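Local coordinates for protein molybdopterin molybdotransferase (Pyrococcus horikoshii, PDB 1UZ5) that probably catalyses the magnesium-dependent insertion of molybdenum from molybdate into adenylyl-molybdopterin, releasing AMP, during molybdenum cofactor biosynthesis, at residues A12-I21 / I289-F298. Sequence-based numbering, arbitrary orientation.
Sequences ALEVVQSFKI and IGVIKGKPVF
The Phe-19 ring is clasped between Pro-296 and the backbone of the helix that precedes it. Pro-296 lies over one face in a CH-pi contact, its CG 4.2 Å from the centroid of the Phe-19 ring and 28° off the ring normal. The opposite face carries the backbone O of Val-15, above the ring centre. At the edge, Ile-289 CG2 sits in the ring plane, 3.6 Å from Phe-19 CE2. Val-291 CG2 comes in obliquely and tightly, 3.3 Å from Phe-19 CE1. Val-16 CG2 lies at the edge of a second ring, that of Phe-298, 3.9 Å from Phe-298 CE1.

Ile-289 sends its two branches different ways. With CG1 beside the backbone N (chi1 -57°), CD1 extends to Ala-12 CB and Val-16 CG2, while CG2 stays with Phe-19. Ile-21 CD1 rests on Pro-296 CD at 3.7 Å. No direct hydrogen bond joins the segments. One water bridges them, donating to Lys-20 O and Gly-294 O.

Strands 289-292 and 295-298 form a beta hairpin closed by a type I' turn. Helix 12-18 runs at 23° to the first strand. Helix 304-322 touches both Val-16 and Phe-298, while helix 233-246 meets Ile-292. The N-terminal helix thus packs, through Ala-12, Val-15, Val-16 and the Phe-19 after it, on a hairpin that supplies two strands of the mixed sheet in the probable molybdopterin-binding domain, consistent with the MoeA fold.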
ATOM      1  N   ALA A  12      19.359  -7.242 -16.635  1.00 48.85           N
ATOM      2  CA  ALA A  12      18.305  -8.109 -16.117  1.00 46.80           C
ATOM      3  C   ALA A  12      17.130  -7.252 -15.654  1.00 41.93           C
ATOM      4  O   ALA A  12      15.972  -7.639 -15.808  1.00 38.61           O
ATOM      5  CB  ALA A  12      18.834  -8.947 -14.965  1.00 41.52           C
ATOM      6  N   LEU A  13      17.435  -6.083 -15.092  1.00 38.60           N
ATOM      7  CA  LEU A  13      16.392  -5.175 -14.625  1.00 40.72           C
ATOM      8  C   LEU A  13      15.622  -4.606 -15.810  1.00 48.14           C
ATOM      9  O   LEU A  13      14.395  -4.506 -15.775  1.00 44.24           O
ATOM     10  CB  LEU A  13      16.997  -4.039 -13.799  1.00 39.26           C
ATOM     11  CG  LEU A  13      17.575  -4.436 -12.441  1.00 39.14           C
ATOM     12  CD1 LEU A  13      18.202  -3.228 -11.763  1.00 39.05           C
ATOM     13  CD2 LEU A  13      16.466  -5.015 -11.576  1.00 45.73           C
ATOM     14  N   GLU A  14      16.348  -4.237 -16.863  1.00 46.69           N
ATOM     15  CA  GLU A  14      15.720  -3.691 -18.060  1.00 40.85           C
ATOM     16  C   GLU A  14      14.792  -4.731 -18.672  1.00 39.03           C
ATOM     17  O   GLU A  14      13.718  -4.398 -19.169  1.00 41.13           O
ATOM     18  CB  GLU A  14      16.784  -3.277 -19.078  1.00 41.03           C
ATOM     19  CG  GLU A  14      17.587  -2.057 -18.659  1.00 60.90           C
ATOM     20  CD  GLU A  14      18.747  -1.769 -19.598  1.00 73.63           C
ATOM     21  OE1 GLU A  14      18.526  -1.744 -20.828  1.00 82.08           O
ATOM     22  OE2 GLU A  14      19.877  -1.563 -19.104  1.00 77.63           O
ATOM     23  N   VAL A  15      15.209  -5.993 -18.625  1.00 35.35           N
ATOM     24  CA  VAL A  15      14.406  -7.080 -19.171  1.00 35.33           C
ATOM     25  C   VAL A  15      13.079  -7.215 -18.428  1.00 38.01           C
ATOM     26  O   VAL A  15      12.023  -7.345 -19.047  1.00 47.47           O
ATOM     27  CB  VAL A  15      15.160  -8.424 -19.089  1.00 39.11           C
ATOM     28  CG1 VAL A  15      14.260  -9.560 -19.559  1.00 38.47           C
ATOM     29  CG2 VAL A  15      16.419  -8.359 -19.940  1.00 45.39           C
ATOM     30  N   VAL A  16      13.128  -7.194 -17.102  1.00 41.01           N
ATOM     31  CA  VAL A  16      11.905  -7.314 -16.314  1.00 41.80           C
ATOM     32  C   VAL A  16      11.005  -6.119 -16.598  1.00 38.65           C
ATOM     33  O   VAL A  16       9.790  -6.262 -16.727  1.00 33.80           O
ATOM     34  CB  VAL A  16      12.209  -7.373 -14.804  1.00 39.61           C
ATOM     35  CG1 VAL A  16      10.906  -7.426 -14.016  1.00 39.67           C
ATOM     36  CG2 VAL A  16      13.068  -8.597 -14.499  1.00 37.53           C
ATOM     37  N   GLN A  17      11.611  -4.942 -16.704  1.00 38.77           N
ATOM     38  CA  GLN A  17      10.858  -3.729 -16.993  1.00 47.77           C
ATOM     39  C   GLN A  17      10.116  -3.896 -18.311  1.00 47.89           C
ATOM     40  O   GLN A  17       9.032  -3.345 -18.495  1.00 55.70           O
ATOM     41  CB  GLN A  17      11.795  -2.526 -17.084  1.00 43.59           C
ATOM     42  CG  GLN A  17      12.555  -2.236 -15.804  1.00 59.75           C
ATOM     43  CD  GLN A  17      13.475  -1.039 -15.933  1.00 66.53           C
ATOM     44  OE1 GLN A  17      13.030   0.066 -16.233  1.00 75.74           O
ATOM     45  NE2 GLN A  17      14.765  -1.254 -15.703  1.00 74.01           N
ATOM     46  N   SER A  18      10.698  -4.668 -19.224  1.00 43.99           N
ATOM     47  CA  SER A  18      10.074  -4.894 -20.524  1.00 43.50           C
ATOM     48  C   SER A  18       8.823  -5.743 -20.369  1.00 43.53           C
ATOM     49  O   SER A  18       7.968  -5.764 -21.257  1.00 47.44           O
ATOM     50  CB  SER A  18      11.045  -5.589 -21.485  1.00 47.60           C
ATOM     51  OG  SER A  18      11.002  -6.997 -21.333  1.00 52.76           O
ATOM     52  N   PHE A  19       8.718  -6.458 -19.253  1.00 42.55           N
ATOM     53  CA  PHE A  19       7.541  -7.287 -19.013  1.00 43.77           C
ATOM     54  C   PHE A  19       6.422  -6.391 -18.518  1.00 47.53           C
ATOM     55  O   PHE A  19       6.667  -5.333 -17.938  1.00 44.22           O
ATOM     56  CB  PHE A  19       7.802  -8.360 -17.949  1.00 46.38           C
ATOM     57  CG  PHE A  19       8.885  -9.335 -18.307  1.00 52.64           C
ATOM     58  CD1 PHE A  19       9.097  -9.714 -19.631  1.00 50.10           C
ATOM     59  CD2 PHE A  19       9.677  -9.900 -17.312  1.00 45.47           C
ATOM     60  CE1 PHE A  19      10.086 -10.641 -19.958  1.00 49.47           C
ATOM     61  CE2 PHE A  19      10.668 -10.829 -17.627  1.00 43.07           C
ATOM     62  CZ  PHE A  19      10.872 -11.200 -18.955  1.00 42.73           C
ATOM     63  N   LYS A  20       5.189  -6.814 -18.741  1.00 47.42           N
ATOM     64  CA  LYS A  20       4.060  -6.033 -18.289  1.00 53.57           C
ATOM     65  C   LYS A  20       2.927  -6.961 -17.900  1.00 48.82           C
ATOM     66  O   LYS A  20       2.435  -7.736 -18.717  1.00 49.83           O
ATOM     67  CB  LYS A  20       3.606  -5.068 -19.385  1.00 61.04           C
ATOM     68  CG  LYS A  20       2.673  -3.972 -18.897  1.00 71.16           C
ATOM     69  CD  LYS A  20       2.426  -2.943 -19.988  1.00 82.46           C
ATOM     70  CE  LYS A  20       1.611  -1.766 -19.474  1.00 84.52           C
ATOM     71  NZ  LYS A  20       1.437  -0.721 -20.522  1.00 87.27           N
ATOM     72  N   ILE A  21       2.537  -6.892 -16.635  1.00 49.78           N
ATOM     73  CA  ILE A  21       1.446  -7.706 -16.133  1.00 53.20           C
ATOM     74  C   ILE A  21       0.240  -6.791 -15.986  1.00 49.35           C
ATOM     75  O   ILE A  21       0.353  -5.683 -15.462  1.00 52.03           O
ATOM     76  CB  ILE A  21       1.765  -8.305 -14.742  1.00 54.67           C
ATOM     77  CG1 ILE A  21       3.044  -9.145 -14.803  1.00 56.81           C
ATOM     78  CG2 ILE A  21       0.590  -9.146 -14.261  1.00 54.51           C
ATOM     79  CD1 ILE A  21       2.948 -10.351 -15.708  1.00 56.84           C
ATOM     80  N   ILE A 289      15.644 -15.872 -16.068  1.00 37.89           N
ATOM     81  CA  ILE A 289      14.476 -15.042 -16.354  1.00 33.25           C
ATOM     82  C   ILE A 289      14.041 -15.370 -17.774  1.00 41.45           C
ATOM     83  O   ILE A 289      14.805 -15.187 -18.722  1.00 42.54           O
ATOM     84  CB  ILE A 289      14.782 -13.536 -16.278  1.00 30.04           C
ATOM     85  CG1 ILE A 289      15.343 -13.177 -14.906  1.00 33.27           C
ATOM     86  CG2 ILE A 289      13.504 -12.739 -16.524  1.00 34.89           C
ATOM     87  CD1 ILE A 289      15.734 -11.726 -14.773  1.00 41.22           C
ATOM     88  N   GLY A 290      12.819 -15.867 -17.916  1.00 32.59           N
ATOM     89  CA  GLY A 290      12.319 -16.209 -19.231  1.00 36.71           C
ATOM     90  C   GLY A 290      10.852 -15.877 -19.412  1.00 42.34           C
ATOM     91  O   GLY A 290      10.236 -15.203 -18.578  1.00 33.79           O
ATOM     92  N   VAL A 291      10.289 -16.357 -20.514  1.00 39.64           N
ATOM     93  CA  VAL A 291       8.890 -16.124 -20.833  1.00 39.85           C
ATOM     94  C   VAL A 291       8.302 -17.360 -21.494  1.00 38.91           C
ATOM     95  O   VAL A 291       8.871 -17.901 -22.442  1.00 45.66           O
ATOM     96  CB  VAL A 291       8.724 -14.919 -21.793  1.00 44.60           C
ATOM     97  CG1 VAL A 291       7.252 -14.696 -22.104  1.00 42.74           C
ATOM     98  CG2 VAL A 291       9.332 -13.667 -21.171  1.00 36.56           C
ATOM     99  N   ILE A 292       7.172 -17.816 -20.969  1.00 32.36           N
ATOM    100  CA  ILE A 292       6.471 -18.972 -21.503  1.00 37.13           C
ATOM    101  C   ILE A 292       5.023 -18.544 -21.712  1.00 43.39           C
ATOM    102  O   ILE A 292       4.356 -18.099 -20.773  1.00 39.59           O
ATOM    103  CB  ILE A 292       6.501 -20.163 -20.526  1.00 32.58           C
ATOM    104  CG1 ILE A 292       7.950 -20.597 -20.272  1.00 34.42           C
ATOM    105  CG2 ILE A 292       5.690 -21.318 -21.096  1.00 36.39           C
ATOM    106  CD1 ILE A 292       8.085 -21.745 -19.285  1.00 26.64           C
ATOM    107  N   LYS A 293       4.545 -18.668 -22.946  1.00 41.59           N
ATOM    108  CA  LYS A 293       3.184 -18.274 -23.285  1.00 38.51           C
ATOM    109  C   LYS A 293       2.892 -16.872 -22.762  1.00 37.08           C
ATOM    110  O   LYS A 293       1.887 -16.644 -22.093  1.00 43.37           O
ATOM    111  CB  LYS A 293       2.181 -19.273 -22.709  1.00 39.19           C
ATOM    112  CG  LYS A 293       2.288 -20.654 -23.330  1.00 45.27           C
ATOM    113  CD  LYS A 293       1.176 -21.571 -22.850  1.00 61.00           C
ATOM    114  CE  LYS A 293       1.233 -22.912 -23.564  1.00 67.10           C
ATOM    115  NZ  LYS A 293       0.126 -23.818 -23.149  1.00 78.69           N
ATOM    116  N   GLY A 294       3.798 -15.946 -23.063  1.00 41.55           N
ATOM    117  CA  GLY A 294       3.641 -14.563 -22.647  1.00 46.64           C
ATOM    118  C   GLY A 294       3.756 -14.268 -21.164  1.00 42.59           C
ATOM    119  O   GLY A 294       3.645 -13.113 -20.756  1.00 50.48           O
ATOM    120  N   LYS A 295       3.995 -15.288 -20.350  1.00 43.82           N
ATOM    121  CA  LYS A 295       4.099 -15.077 -18.910  1.00 37.52           C
ATOM    122  C   LYS A 295       5.530 -15.128 -18.384  1.00 38.79           C
ATOM    123  O   LYS A 295       6.279 -16.053 -18.689  1.00 41.19           O
ATOM    124  CB  LYS A 295       3.233 -16.109 -18.189  1.00 37.43           C
ATOM    125  CG  LYS A 295       1.793 -16.074 -18.670  1.00 40.84           C
ATOM    126  CD  LYS A 295       0.928 -17.100 -17.987  1.00 47.87           C
ATOM    127  CE  LYS A 295      -0.507 -16.970 -18.456  1.00 34.33           C
ATOM    128  NZ  LYS A 295      -1.378 -17.974 -17.808  1.00 39.60           N
ATOM    129  N   PRO A 296       5.931 -14.114 -17.600  1.00 34.46           N
ATOM    130  CA  PRO A 296       7.285 -14.075 -17.042  1.00 30.96           C
ATOM    131  C   PRO A 296       7.536 -15.288 -16.145  1.00 37.98           C
ATOM    132  O   PRO A 296       6.645 -15.733 -15.420  1.00 34.12           O
ATOM    133  CB  PRO A 296       7.299 -12.767 -16.251  1.00 34.87           C
ATOM    134  CG  PRO A 296       6.329 -11.902 -17.008  1.00 32.75           C
ATOM    135  CD  PRO A 296       5.201 -12.872 -17.290  1.00 34.57           C
ATOM    136  N   VAL A 297       8.746 -15.829 -16.215  1.00 37.54           N
ATOM    137  CA  VAL A 297       9.127 -16.979 -15.403  1.00 30.73           C
ATOM    138  C   VAL A 297      10.475 -16.654 -14.777  1.00 30.87           C
ATOM    139  O   VAL A 297      11.388 -16.184 -15.458  1.00 32.22           O
ATOM    140  CB  VAL A 297       9.267 -18.256 -16.254  1.00 38.58           C
ATOM    141  CG1 VAL A 297       9.551 -19.462 -15.351  1.00 30.68           C
ATOM    142  CG2 VAL A 297       8.004 -18.480 -17.055  1.00 33.85           C
ATOM    143  N   PHE A 298      10.588 -16.893 -13.476  1.00 33.57           N
ATOM    144  CA  PHE A 298      11.819 -16.621 -12.746  1.00 31.34           C
ATOM    145  C   PHE A 298      12.348 -17.896 -12.092  1.00 29.89           C
ATOM    146  O   PHE A 298      11.582 -18.684 -11.538  1.00 30.58           O
ATOM    147  CB  PHE A 298      11.571 -15.575 -11.649  1.00 20.14           C
ATOM    148  CG  PHE A 298      11.263 -14.199 -12.171  1.00 35.16           C
ATOM    149  CD1 PHE A 298      12.278 -13.259 -12.338  1.00 31.70           C
ATOM    150  CD2 PHE A 298       9.956 -13.833 -12.472  1.00 30.55           C
ATOM    151  CE1 PHE A 298      11.995 -11.969 -12.792  1.00 35.08           C
ATOM    152  CE2 PHE A 298       9.659 -12.545 -12.926  1.00 35.14           C
ATOM    153  CZ  PHE A 298      10.680 -11.611 -13.085  1.00 32.09           C
TER
HETATM  154  O   HOH W   1       2.677 -10.887 -19.267  1.00 54.29           O